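Local structure of haloperoxidase (Corallina officinalis, 1QHB) at residues A[187-192]-A[216-221]. The protein catalyses the hydrogen peroxide-dependent bromination of organic substrates, using a bound vanadate, and works as a dodecamer that holds one stabilising calcium ion per subunit. Numbering follows the deposited sequence.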
ATOM      1  N   SER A 187     -44.198 -35.710  43.681  1.00 15.84           N
ATOM      2  CA  SER A 187     -45.194 -34.921  42.961  1.00 21.66           C
ATOM      3  C   SER A 187     -44.511 -33.979  41.993  1.00 22.69           C
ATOM      4  O   SER A 187     -45.039 -33.718  40.909  1.00 26.38           O
ATOM      5  CB  SER A 187     -46.101 -34.242  43.993  1.00 14.54           C
ATOM      6  OG  SER A 187     -46.191 -32.865  43.761  1.00 43.75           O
ATOM      7  N   ALA A 188     -43.311 -33.493  42.285  1.00 18.52           N
ATOM      8  CA  ALA A 188     -42.546 -32.622  41.415  1.00 19.50           C
ATOM      9  C   ALA A 188     -42.151 -33.405  40.175  1.00 19.08           C
ATOM     10  O   ALA A 188     -42.321 -32.933  39.066  1.00 20.47           O
ATOM     11  CB  ALA A 188     -41.196 -32.245  42.047  1.00 13.22           C
ATOM     12  N   ILE A 189     -41.605 -34.602  40.410  1.00 21.08           N
ATOM     13  CA  ILE A 189     -41.136 -35.396  39.277  1.00 19.98           C
ATOM     14  C   ILE A 189     -42.227 -35.905  38.353  1.00 24.60           C
ATOM     15  O   ILE A 189     -42.085 -36.113  37.147  1.00 30.88           O
ATOM     16  CB  ILE A 189     -40.340 -36.559  39.903  1.00 16.19           C
ATOM     17  CG1 ILE A 189     -38.996 -36.005  40.425  1.00 14.59           C
ATOM     18  CG2 ILE A 189     -40.084 -37.724  38.979  1.00  9.25           C
ATOM     19  CD1 ILE A 189     -38.322 -37.007  41.368  1.00 20.26           C
ATOM     20  N   GLU A 190     -43.369 -36.276  38.896  1.00 27.91           N
ATOM     21  CA  GLU A 190     -44.491 -36.816  38.116  1.00 26.72           C
ATOM     22  C   GLU A 190     -45.147 -35.695  37.329  1.00 21.74           C
ATOM     23  O   GLU A 190     -45.627 -35.869  36.218  1.00 26.25           O
ATOM     24  CB  GLU A 190     -45.348 -37.493  39.159  1.00 24.89           C
ATOM     25  CG  GLU A 190     -46.457 -38.441  38.758  1.00 53.42           C
ATOM     26  CD  GLU A 190     -46.986 -39.112  40.032  1.00 62.07           C
ATOM     27  OE1 GLU A 190     -46.129 -39.482  40.872  1.00 67.77           O
ATOM     28  OE2 GLU A 190     -48.211 -39.243  40.200  1.00 65.53           O
ATOM     29  N   ARG A 191     -45.202 -34.486  37.851  1.00 19.54           N
ATOM     30  CA  ARG A 191     -45.804 -33.346  37.164  1.00 24.00           C
ATOM     31  C   ARG A 191     -44.887 -32.919  36.024  1.00 27.80           C
ATOM     32  O   ARG A 191     -45.350 -32.847  34.879  1.00 31.33           O
ATOM     33  CB  ARG A 191     -46.136 -32.298  38.240  1.00 22.14           C
ATOM     34  CG  ARG A 191     -47.260 -32.905  39.116  1.00 28.55           C
ATOM     35  CD  ARG A 191     -47.968 -31.886  39.998  1.00 23.09           C
ATOM     36  NE  ARG A 191     -47.076 -31.469  41.074  1.00 39.40           N
ATOM     37  CZ  ARG A 191     -47.302 -30.586  42.032  1.00 35.15           C
ATOM     38  NH1 ARG A 191     -48.467 -29.970  42.074  1.00 26.72           N
ATOM     39  NH2 ARG A 191     -46.359 -30.315  42.938  1.00 28.29           N
ATOM     40  N   LEU A 192     -43.561 -32.894  36.251  1.00 18.11           N
ATOM     41  CA  LEU A 192     -42.646 -32.534  35.187  1.00 19.16           C
ATOM     42  C   LEU A 192     -42.662 -33.654  34.166  1.00 19.07           C
ATOM     43  O   LEU A 192     -42.697 -33.317  32.965  1.00 18.24           O
ATOM     44  CB  LEU A 192     -41.233 -32.274  35.686  1.00 14.70           C
ATOM     45  CG  LEU A 192     -41.072 -31.103  36.679  1.00 20.77           C
ATOM     46  CD1 LEU A 192     -39.689 -31.187  37.285  1.00 14.51           C
ATOM     47  CD2 LEU A 192     -41.312 -29.789  35.945  1.00 13.22           C
ATOM     48  N   GLY A 216     -34.619 -35.257  28.997  1.00 15.43           N
ATOM     49  CA  GLY A 216     -35.511 -36.410  29.045  1.00 15.47           C
ATOM     50  C   GLY A 216     -36.134 -36.505  30.442  1.00 18.19           C
ATOM     51  O   GLY A 216     -36.271 -35.597  31.245  1.00 19.31           O
ATOM     52  N   GLU A 217     -36.479 -37.727  30.810  1.00 18.72           N
ATOM     53  CA  GLU A 217     -37.178 -38.106  32.006  1.00 21.70           C
ATOM     54  C   GLU A 217     -36.544 -37.528  33.268  1.00 20.95           C
ATOM     55  O   GLU A 217     -35.351 -37.594  33.523  1.00 19.64           O
ATOM     56  CB  GLU A 217     -37.241 -39.637  32.036  1.00 25.89           C
ATOM     57  CG  GLU A 217     -38.249 -40.142  33.065  1.00 52.04           C
ATOM     58  CD  GLU A 217     -38.083 -41.605  33.435  1.00 60.26           C
ATOM     59  OE1 GLU A 217     -37.200 -42.296  32.892  1.00 62.20           O
ATOM     60  OE2 GLU A 217     -38.862 -42.060  34.306  1.00 67.76           O
ATOM     61  N   VAL A 218     -37.411 -36.921  34.088  1.00 18.57           N
ATOM     62  CA  VAL A 218     -36.905 -36.363  35.333  1.00 17.43           C
ATOM     63  C   VAL A 218     -36.887 -37.446  36.409  1.00 20.89           C
ATOM     64  O   VAL A 218     -37.844 -38.210  36.513  1.00 22.66           O
ATOM     65  CB  VAL A 218     -37.817 -35.209  35.753  1.00 19.24           C
ATOM     66  CG1 VAL A 218     -37.323 -34.539  37.025  1.00 11.37           C
ATOM     67  CG2 VAL A 218     -37.928 -34.261  34.560  1.00 10.42           C
ATOM     68  N   THR A 219     -35.811 -37.537  37.160  1.00 18.03           N
ATOM     69  CA  THR A 219     -35.655 -38.487  38.238  1.00 18.94           C
ATOM     70  C   THR A 219     -35.131 -37.696  39.450  1.00 18.47           C
ATOM     71  O   THR A 219     -34.687 -36.550  39.306  1.00 19.90           O
ATOM     72  CB  THR A 219     -34.605 -39.564  37.920  1.00 20.86           C
ATOM     73  OG1 THR A 219     -33.355 -38.856  37.756  1.00 25.24           O
ATOM     74  CG2 THR A 219     -34.842 -40.378  36.662  1.00 18.04           C
ATOM     75  N   VAL A 220     -35.050 -38.294  40.628  1.00 19.63           N
ATOM     76  CA  VAL A 220     -34.492 -37.637  41.799  1.00 20.81           C
ATOM     77  C   VAL A 220     -33.025 -37.277  41.532  1.00 19.35           C
ATOM     78  O   VAL A 220     -32.566 -36.250  42.023  1.00 20.72           O
ATOM     79  CB  VAL A 220     -34.471 -38.520  43.078  1.00 29.50           C
ATOM     80  CG1 VAL A 220     -34.024 -37.703  44.294  1.00 28.79           C
ATOM     81  CG2 VAL A 220     -35.823 -39.108  43.360  1.00 33.86           C
ATOM     82  N   GLY A 221     -32.302 -38.069  40.761  1.00 18.41           N
ATOM     83  CA  GLY A 221     -30.910 -37.869  40.444  1.00 16.82           C
ATOM     84  C   GLY A 221     -30.624 -36.768  39.471  1.00 19.59           C
ATOM     85  O   GLY A 221     -29.469 -36.349  39.400  1.00 20.47           O
TER
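Ile189 meets Val218 where the last turns of helix 182-192 face an irregular loop. Their CA atoms lie 5.9 Å apart, and both side chains start toward the opposite segment. The contact is apolar. Its closest packing is that of Ile189 on the loop backbone, and Ile189 uses all of its outer carbons. CG1 packs on Val218 CG1 at 4.1 Å. CG2 rests against the Val218 carbonyl, 3.4 Å from Val218 O. CD1 reaches further along the loop, to 3.6 Å from Val220 N and 3.8 Å from Val220 CG2. The first torsion explains this split: CG1 stands beside the backbone N (chi1 -73°), and the extended chi2 of 165° sends CD1 past Val218 to the peptide between Thr219 and Val220.

The buried side is formed by Leu192 and Val218, with slightly longer contacts. Leu192 CB touches Val218 CG2 at 4.0 Å, while Leu192 CD1 meets Val218 CG1 at 4.1 Å. The two methyls of Val218 thus pack against separate parts of Leu192, and CG1 is shared with Ile189. The more open side lies at Thr219 and Val220, which are partly exposed and give little surface to the contact. There Thr219 turns its side chain away from the helix, and of the Val220 side chain only CG2 meets Ile189. An alanine in place of Ile189 would probably uncover the Thr219-Val220 peptide and Val220 CG2 and leave Val218 CG1 with Leu192 alone from this helix.

This is structural packing, away from the vanadate and calcium sites. Asn193, just past the helix segment, accepts a hydrogen bond from Val218 N through its OD1. Phe198 of helix 196-199 touches both Leu192 and Val218. Helix 153-167 covers Leu192 with Ala160 and Leu164, and Arg191 forms a salt bridge to Asp444 of helix 439-456.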